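PDB 2QZU: putative sulfatase yidJ from Bacteroides fragilis, which probably hydrolyses sulfate esters, as an arylsulfatase-like, metal-dependent member of the sulfatase family. Local coordinates for residues R414-V425 with L457-W468. Residues are numbered along the deposited sequence; the frame is centred on the assembly and turned at random.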
ATOM      1  N   ARG A 414      25.777  20.662   0.468  1.00  5.58           N
ATOM      2  CA  ARG A 414      25.574  22.040   0.033  1.00  5.33           C
ATOM      3  C   ARG A 414      26.087  22.015  -1.398  1.00  9.49           C
ATOM      4  O   ARG A 414      27.101  21.377  -1.691  1.00  8.85           O
ATOM      5  CB  ARG A 414      26.362  23.051   0.869  1.00  2.17           C
ATOM      6  CG  ARG A 414      25.855  23.196   2.289  1.00  2.50           C
ATOM      7  CD  ARG A 414      24.424  23.736   2.369  1.00  5.27           C
ATOM      8  NE  ARG A 414      24.082  24.039   3.756  1.00  5.84           N
ATOM      9  CZ  ARG A 414      23.866  23.123   4.695  1.00  8.60           C
ATOM     10  NH1 ARG A 414      23.938  21.831   4.400  1.00  6.33           N
ATOM     11  NH2 ARG A 414      23.625  23.498   5.945  1.00  6.32           N
ATOM     12  N   GLY A 415      25.378  22.676  -2.301  1.00  6.13           N
ATOM     13  CA  GLY A 415      25.826  22.667  -3.679  1.00  4.96           C
ATOM     14  C   GLY A 415      25.329  23.837  -4.490  1.00  5.39           C
ATOM     15  O   GLY A 415      24.669  24.738  -3.975  1.00  5.88           O
ATOM     16  N   LEU A 416      25.662  23.812  -5.773  1.00  6.74           N
ATOM     17  CA  LEU A 416      25.264  24.852  -6.704  1.00  7.57           C
ATOM     18  C   LEU A 416      24.868  24.217  -8.032  1.00  9.71           C
ATOM     19  O   LEU A 416      25.423  23.192  -8.426  1.00  9.42           O
ATOM     20  CB  LEU A 416      26.426  25.820  -6.942  1.00  8.27           C
ATOM     21  CG  LEU A 416      26.977  26.637  -5.774  1.00 16.69           C
ATOM     22  CD1 LEU A 416      28.257  27.340  -6.219  1.00 19.44           C
ATOM     23  CD2 LEU A 416      25.940  27.644  -5.305  1.00 16.43           C
ATOM     24  N   ARG A 417      23.901  24.822  -8.709  1.00  9.37           N
ATOM     25  CA  ARG A 417      23.459  24.336 -10.010  1.00 11.00           C
ATOM     26  C   ARG A 417      23.567  25.499 -10.983  1.00  8.10           C
ATOM     27  O   ARG A 417      22.862  26.499 -10.840  1.00 10.37           O
ATOM     28  CB  ARG A 417      22.003  23.841  -9.956  1.00  7.95           C
ATOM     29  CG  ARG A 417      21.480  23.276 -11.296  1.00  8.69           C
ATOM     30  CD  ARG A 417      20.031  22.794 -11.175  1.00 11.34           C
ATOM     31  NE  ARG A 417      19.513  22.202 -12.411  1.00  9.17           N
ATOM     32  CZ  ARG A 417      19.209  22.888 -13.510  1.00 15.47           C
ATOM     33  NH1 ARG A 417      19.366  24.202 -13.546  1.00 13.09           N
ATOM     34  NH2 ARG A 417      18.734  22.255 -14.578  1.00 11.29           N
ATOM     35  N   THR A 418      24.475  25.394 -11.949  1.00  8.23           N
ATOM     36  CA  THR A 418      24.616  26.446 -12.948  1.00  8.51           C
ATOM     37  C   THR A 418      23.881  25.935 -14.182  1.00 10.57           C
ATOM     38  O   THR A 418      23.395  24.800 -14.187  1.00  9.07           O
ATOM     39  CB  THR A 418      26.089  26.709 -13.327  1.00 10.10           C
ATOM     40  OG1 THR A 418      26.540  25.697 -14.235  1.00 10.84           O
ATOM     41  CG2 THR A 418      26.971  26.704 -12.085  1.00  8.15           C
ATOM     42  N   ASP A 419      23.802  26.754 -15.225  1.00 13.93           N
ATOM     43  CA  ASP A 419      23.112  26.335 -16.437  1.00 14.34           C
ATOM     44  C   ASP A 419      23.779  25.140 -17.111  1.00 12.26           C
ATOM     45  O   ASP A 419      23.225  24.573 -18.050  1.00 15.08           O
ATOM     46  CB  ASP A 419      23.002  27.494 -17.436  1.00 12.99           C
ATOM     47  CG  ASP A 419      24.338  28.149 -17.726  1.00 24.79           C
ATOM     48  OD1 ASP A 419      25.370  27.445 -17.725  1.00 26.51           O
ATOM     49  OD2 ASP A 419      24.350  29.373 -17.970  1.00 27.41           O
ATOM     50  N   ARG A 420      24.956  24.751 -16.628  1.00 11.73           N
ATOM     51  CA  ARG A 420      25.670  23.618 -17.213  1.00 12.05           C
ATOM     52  C   ARG A 420      26.122  22.562 -16.208  1.00 11.29           C
ATOM     53  O   ARG A 420      26.062  21.363 -16.494  1.00 11.12           O
ATOM     54  CB  ARG A 420      26.900  24.108 -17.985  1.00 14.47           C
ATOM     55  CG  ARG A 420      27.748  22.973 -18.548  1.00 14.55           C
ATOM     56  CD  ARG A 420      28.982  23.482 -19.276  1.00 17.15           C
ATOM     57  NE  ARG A 420      29.752  22.380 -19.847  1.00 22.87           N
ATOM     58  CZ  ARG A 420      30.916  22.520 -20.475  1.00 32.10           C
ATOM     59  NH1 ARG A 420      31.459  23.722 -20.618  1.00 28.33           N
ATOM     60  NH2 ARG A 420      31.539  21.456 -20.960  1.00 30.78           N
ATOM     61  N   TYR A 421      26.567  23.008 -15.036  1.00  8.05           N
ATOM     62  CA  TYR A 421      27.071  22.102 -14.006  1.00  7.86           C
ATOM     63  C   TYR A 421      26.238  21.986 -12.733  1.00  6.32           C
ATOM     64  O   TYR A 421      25.537  22.913 -12.341  1.00  7.33           O
ATOM     65  CB  TYR A 421      28.472  22.549 -13.567  1.00  6.04           C
ATOM     66  CG  TYR A 421      29.528  22.565 -14.650  1.00 12.15           C
ATOM     67  CD1 TYR A 421      30.151  21.387 -15.057  1.00  9.84           C
ATOM     68  CD2 TYR A 421      29.908  23.761 -15.259  1.00 11.77           C
ATOM     69  CE1 TYR A 421      31.135  21.399 -16.049  1.00  9.23           C
ATOM     70  CE2 TYR A 421      30.888  23.784 -16.251  1.00 16.27           C
ATOM     71  CZ  TYR A 421      31.494  22.600 -16.638  1.00 16.80           C
ATOM     72  OH  TYR A 421      32.460  22.617 -17.620  1.00 15.06           O
ATOM     73  N   THR A 422      26.331  20.825 -12.091  1.00  5.31           N
ATOM     74  CA  THR A 422      25.690  20.608 -10.801  1.00  7.34           C
ATOM     75  C   THR A 422      26.867  20.201  -9.920  1.00  7.39           C
ATOM     76  O   THR A 422      27.521  19.187 -10.175  1.00  7.90           O
ATOM     77  CB  THR A 422      24.639  19.483 -10.830  1.00  9.55           C
ATOM     78  OG1 THR A 422      23.532  19.889 -11.643  1.00 10.77           O
ATOM     79  CG2 THR A 422      24.129  19.196  -9.416  1.00 10.34           C
ATOM     80  N   TYR A 423      27.152  21.018  -8.912  1.00  8.84           N
ATOM     81  CA  TYR A 423      28.265  20.779  -7.996  1.00  8.22           C
ATOM     82  C   TYR A 423      27.742  20.630  -6.579  1.00  6.93           C
ATOM     83  O   TYR A 423      26.841  21.355  -6.164  1.00  9.09           O
ATOM     84  CB  TYR A 423      29.240  21.961  -8.055  1.00 13.89           C
ATOM     85  CG  TYR A 423      30.395  21.885  -7.078  1.00 10.59           C
ATOM     86  CD1 TYR A 423      31.473  21.033  -7.306  1.00 10.86           C
ATOM     87  CD2 TYR A 423      30.407  22.672  -5.925  1.00  7.99           C
ATOM     88  CE1 TYR A 423      32.537  20.965  -6.410  1.00 13.02           C
ATOM     89  CE2 TYR A 423      31.469  22.612  -5.023  1.00 12.59           C
ATOM     90  CZ  TYR A 423      32.529  21.755  -5.275  1.00 17.12           C
ATOM     91  OH  TYR A 423      33.577  21.686  -4.390  1.00 24.19           O
ATOM     92  N   ALA A 424      28.298  19.680  -5.837  1.00  8.63           N
ATOM     93  CA  ALA A 424      27.877  19.483  -4.460  1.00 10.07           C
ATOM     94  C   ALA A 424      29.004  18.914  -3.618  1.00  9.21           C
ATOM     95  O   ALA A 424      29.844  18.158  -4.110  1.00  9.93           O
ATOM     96  CB  ALA A 424      26.678  18.557  -4.408  1.00  8.80           C
ATOM     97  N   VAL A 425      29.029  19.302  -2.350  1.00 10.29           N
ATOM     98  CA  VAL A 425      30.025  18.790  -1.422  1.00  9.17           C
ATOM     99  C   VAL A 425      29.273  18.227  -0.230  1.00  5.37           C
ATOM    100  O   VAL A 425      28.202  18.724   0.137  1.00  7.85           O
ATOM    101  CB  VAL A 425      31.009  19.887  -0.925  1.00 12.06           C
ATOM    102  CG1 VAL A 425      31.754  20.494  -2.105  1.00 16.83           C
ATOM    103  CG2 VAL A 425      30.268  20.960  -0.140  1.00 10.39           C
ATOM    104  N   LEU A 457      38.151  23.506 -11.979  1.00 21.76           N
ATOM    105  CA  LEU A 457      36.739  23.857 -11.945  1.00 20.84           C
ATOM    106  C   LEU A 457      36.168  23.681 -10.540  1.00 20.41           C
ATOM    107  O   LEU A 457      35.426  24.533 -10.046  1.00 19.37           O
ATOM    108  CB  LEU A 457      35.982  22.981 -12.943  1.00 23.29           C
ATOM    109  CG  LEU A 457      34.519  23.303 -13.234  1.00 23.56           C
ATOM    110  CD1 LEU A 457      34.395  24.708 -13.803  1.00 30.40           C
ATOM    111  CD2 LEU A 457      33.976  22.280 -14.218  1.00 28.48           C
ATOM    112  N   THR A 458      36.530  22.577  -9.894  1.00 18.07           N
ATOM    113  CA  THR A 458      36.062  22.284  -8.547  1.00 19.32           C
ATOM    114  C   THR A 458      36.500  23.375  -7.570  1.00 14.93           C
ATOM    115  O   THR A 458      35.751  23.757  -6.672  1.00 13.50           O
ATOM    116  CB  THR A 458      36.598  20.918  -8.066  1.00 16.25           C
ATOM    117  OG1 THR A 458      36.180  19.894  -8.977  1.00 22.63           O
ATOM    118  CG2 THR A 458      36.065  20.592  -6.682  1.00 27.96           C
ATOM    119  N   HIS A 459      37.718  23.876  -7.747  1.00 16.20           N
ATOM    120  CA  HIS A 459      38.233  24.928  -6.882  1.00 19.23           C
ATOM    121  C   HIS A 459      37.422  26.210  -7.067  1.00 21.75           C
ATOM    122  O   HIS A 459      37.158  26.937  -6.106  1.00 18.95           O
ATOM    123  CB  HIS A 459      39.712  25.182  -7.188  1.00 21.89           C
ATOM    124  CG  HIS A 459      40.275  26.387  -6.498  1.00 26.92           C
ATOM    125  ND1 HIS A 459      40.111  27.667  -6.984  1.00 29.66           N
ATOM    126  CD2 HIS A 459      40.989  26.507  -5.354  1.00 28.79           C
ATOM    127  CE1 HIS A 459      40.698  28.523  -6.168  1.00 34.52           C
ATOM    128  NE2 HIS A 459      41.239  27.846  -5.171  1.00 35.26           N
ATOM    129  N   THR A 460      37.023  26.478  -8.305  1.00 21.74           N
ATOM    130  CA  THR A 460      36.239  27.666  -8.613  1.00 22.03           C
ATOM    131  C   THR A 460      34.864  27.578  -7.955  1.00 20.73           C
ATOM    132  O   THR A 460      34.402  28.532  -7.328  1.00 18.92           O
ATOM    133  CB  THR A 460      36.051  27.832 -10.133  1.00 21.82           C
ATOM    134  OG1 THR A 460      37.334  27.873 -10.772  1.00 25.09           O
ATOM    135  CG2 THR A 460      35.297  29.117 -10.437  1.00 22.71           C
ATOM    136  N   PHE A 461      34.209  26.429  -8.098  1.00 18.45           N
ATOM    137  CA  PHE A 461      32.894  26.244  -7.497  1.00 16.92           C
ATOM    138  C   PHE A 461      33.003  26.264  -5.975  1.00 13.60           C
ATOM    139  O   PHE A 461      32.090  26.709  -5.288  1.00 12.32           O
ATOM    140  CB  PHE A 461      32.264  24.926  -7.965  1.00 14.44           C
ATOM    141  CG  PHE A 461      31.724  24.971  -9.372  1.00 15.70           C
ATOM    142  CD1 PHE A 461      30.865  25.992  -9.771  1.00 19.01           C
ATOM    143  CD2 PHE A 461      32.048  23.976 -10.288  1.00 12.61           C
ATOM    144  CE1 PHE A 461      30.331  26.020 -11.063  1.00 21.51           C
ATOM    145  CE2 PHE A 461      31.520  23.992 -11.582  1.00 16.33           C
ATOM    146  CZ  PHE A 461      30.663  25.017 -11.968  1.00 18.37           C
ATOM    147  N   ASN A 462      34.133  25.793  -5.452  1.00 16.13           N
ATOM    148  CA  ASN A 462      34.351  25.772  -4.009  1.00 14.94           C
ATOM    149  C   ASN A 462      34.293  27.177  -3.404  1.00 15.31           C
ATOM    150  O   ASN A 462      33.607  27.398  -2.410  1.00 13.00           O
ATOM    151  CB  ASN A 462      35.703  25.125  -3.685  1.00 18.51           C
ATOM    152  CG  ASN A 462      35.565  23.862  -2.850  1.00 26.63           C
ATOM    153  OD1 ASN A 462      36.562  23.232  -2.493  1.00 36.36           O
ATOM    154  ND2 ASN A 462      34.331  23.484  -2.538  1.00 20.09           N
ATOM    155  N   ARG A 463      35.011  28.130  -3.991  1.00 13.14           N
ATOM    156  CA  ARG A 463      34.980  29.485  -3.455  1.00 16.14           C
ATOM    157  C   ARG A 463      33.602  30.098  -3.684  1.00 12.28           C
ATOM    158  O   ARG A 463      33.098  30.835  -2.841  1.00 10.52           O
ATOM    159  CB  ARG A 463      36.059  30.370  -4.093  1.00 20.65           C
ATOM    160  CG  ARG A 463      35.940  30.579  -5.590  1.00 30.09           C
ATOM    161  CD  ARG A 463      36.837  31.734  -6.026  1.00 55.96           C
ATOM    162  NE  ARG A 463      36.931  31.868  -7.478  1.00 59.10           N
ATOM    163  CZ  ARG A 463      37.587  31.020  -8.264  1.00 65.39           C
ATOM    164  NH1 ARG A 463      38.210  29.973  -7.739  1.00 67.18           N
ATOM    165  NH2 ARG A 463      37.625  31.221  -9.575  1.00 67.33           N
ATOM    166  N   GLN A 464      32.993  29.771  -4.818  1.00 12.33           N
ATOM    167  CA  GLN A 464      31.672  30.293  -5.144  1.00  9.37           C
ATOM    168  C   GLN A 464      30.643  29.791  -4.124  1.00 11.46           C
ATOM    169  O   GLN A 464      29.778  30.546  -3.686  1.00 10.82           O
ATOM    170  CB  GLN A 464      31.274  29.872  -6.564  1.00  8.37           C
ATOM    171  CG  GLN A 464      29.963  30.480  -7.056  1.00 20.20           C
ATOM    172  CD  GLN A 464      29.618  30.083  -8.485  1.00 17.19           C
ATOM    173  OE1 GLN A 464      28.531  30.389  -8.977  1.00 27.19           O
ATOM    174  NE2 GLN A 464      30.544  29.405  -9.159  1.00 24.49           N
ATOM    175  N   LEU A 465      30.758  28.524  -3.731  1.00 10.69           N
ATOM    176  CA  LEU A 465      29.834  27.935  -2.759  1.00 10.45           C
ATOM    177  C   LEU A 465      30.052  28.583  -1.394  1.00  9.56           C
ATOM    178  O   LEU A 465      29.100  28.945  -0.704  1.00 12.53           O
ATOM    179  CB  LEU A 465      30.075  26.425  -2.635  1.00 14.26           C
ATOM    180  CG  LEU A 465      28.892  25.479  -2.385  1.00 15.10           C
ATOM    181  CD1 LEU A 465      29.398  24.256  -1.646  1.00  9.09           C
ATOM    182  CD2 LEU A 465      27.791  26.153  -1.591  1.00 12.69           C
ATOM    183  N   LYS A 466      31.318  28.719  -1.008  1.00 10.69           N
ATOM    184  CA  LYS A 466      31.653  29.320   0.277  1.00  9.48           C
ATOM    185  C   LYS A 466      31.077  30.731   0.370  1.00  8.00           C
ATOM    186  O   LYS A 466      30.498  31.110   1.390  1.00 13.49           O
ATOM    187  CB  LYS A 466      33.172  29.354   0.465  1.00 11.00           C
ATOM    188  CG  LYS A 466      33.612  29.731   1.873  1.00 10.96           C
ATOM    189  CD  LYS A 466      35.129  29.681   1.995  1.00 18.02           C
ATOM    190  CE  LYS A 466      35.602  30.162   3.357  1.00 18.03           C
ATOM    191  NZ  LYS A 466      35.180  29.270   4.472  1.00 26.11           N
ATOM    192  N   THR A 467      31.234  31.506  -0.699  1.00 12.75           N
ATOM    193  CA  THR A 467      30.720  32.871  -0.731  1.00 16.48           C
ATOM    194  C   THR A 467      29.200  32.860  -0.564  1.00 15.71           C
ATOM    195  O   THR A 467      28.641  33.700   0.146  1.00 16.02           O
ATOM    196  CB  THR A 467      31.082  33.571  -2.058  1.00 18.02           C
ATOM    197  OG1 THR A 467      32.509  33.625  -2.194  1.00 18.46           O
ATOM    198  CG2 THR A 467      30.523  34.986  -2.088  1.00 18.04           C
ATOM    199  N   TRP A 468      28.544  31.903  -1.215  1.00 13.20           N
ATOM    200  CA  TRP A 468      27.093  31.764  -1.131  1.00 11.76           C
ATOM    201  C   TRP A 468      26.653  31.431   0.290  1.00 10.99           C
ATOM    202  O   TRP A 468      25.712  32.022   0.818  1.00 12.06           O
ATOM    203  CB  TRP A 468      26.596  30.667  -2.087  1.00 11.18           C
ATOM    204  CG  TRP A 468      25.151  30.308  -1.864  1.00  6.43           C
ATOM    205  CD1 TRP A 468      24.664  29.260  -1.137  1.00  9.68           C
ATOM    206  CD2 TRP A 468      24.011  31.058  -2.297  1.00  6.98           C
ATOM    207  NE1 TRP A 468      23.291  29.313  -1.084  1.00  5.39           N
ATOM    208  CE2 TRP A 468      22.864  30.406  -1.788  1.00  7.64           C
ATOM    209  CE3 TRP A 468      23.848  32.219  -3.062  1.00 15.80           C
ATOM    210  CZ2 TRP A 468      21.569  30.879  -2.023  1.00 14.66           C
ATOM    211  CZ3 TRP A 468      22.556  32.691  -3.294  1.00 15.92           C
ATOM    212  CH2 TRP A 468      21.437  32.020  -2.776  1.00 13.92           C
TER
HETATM  213  O   HOH W   1      36.238  20.578  -3.640  1.00 23.98           O
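CD2 of Leu457 sits over one face of the Tyr421 ring, 3.8 Å from the Tyr421 centroid, a CH-pi contact; the aliphatic CG of Arg420 lies over the opposite face. Phe461 turns its edge toward Tyr421 in an offset edge-to-face pair, the planes 66° apart and CZ of Phe461 3.6 Å from CD2 of Tyr421. CB of Phe461 lies over one face of the Tyr423 ring, 3.7 Å from the Tyr423 centroid, a second CH-pi contact. The Phe461 ring itself is nearly parallel to that of Tyr423 but slid aside, with little overlap, and the three rings form an aromatic cluster. With CG anti to the backbone N (chi1 176°), Tyr423 runs past Phe461 and brings its hydroxyl to the partly exposed flank of the helix. There one water bridges the two side chains, 3.0 Å from Tyr423 OH and donating to Asn462 OD1 at 2.9 Å. A tyrosine thus suits a place where the ring is buried and its polar end meets water.

Farther along the helix the packing is mainly aliphatic. Leu416 lays CD1 against CG of Gln464 at 3.7 Å and crosses Leu465, while CD1 of Leu465 meets CG2 of Val425, also at 3.7 Å; the branched leucines fill the space between sheet and helix. At the turn, Thr418 suits two jobs: its oxygen OG1 accepts from the backbone N of Arg420 and of Tyr421, an ST turn and ST motif, and its methyl CG2 touches CE1 of Phe461.

Alternate strand residues thus face helix 455-471, which packs across the antiparallel sheet of strands 399-404, 412-417, 421-428 and 431-439; this four-stranded sheet with a covering C-terminal helix is the smaller C-terminal subdomain characteristic of the sulfatase fold.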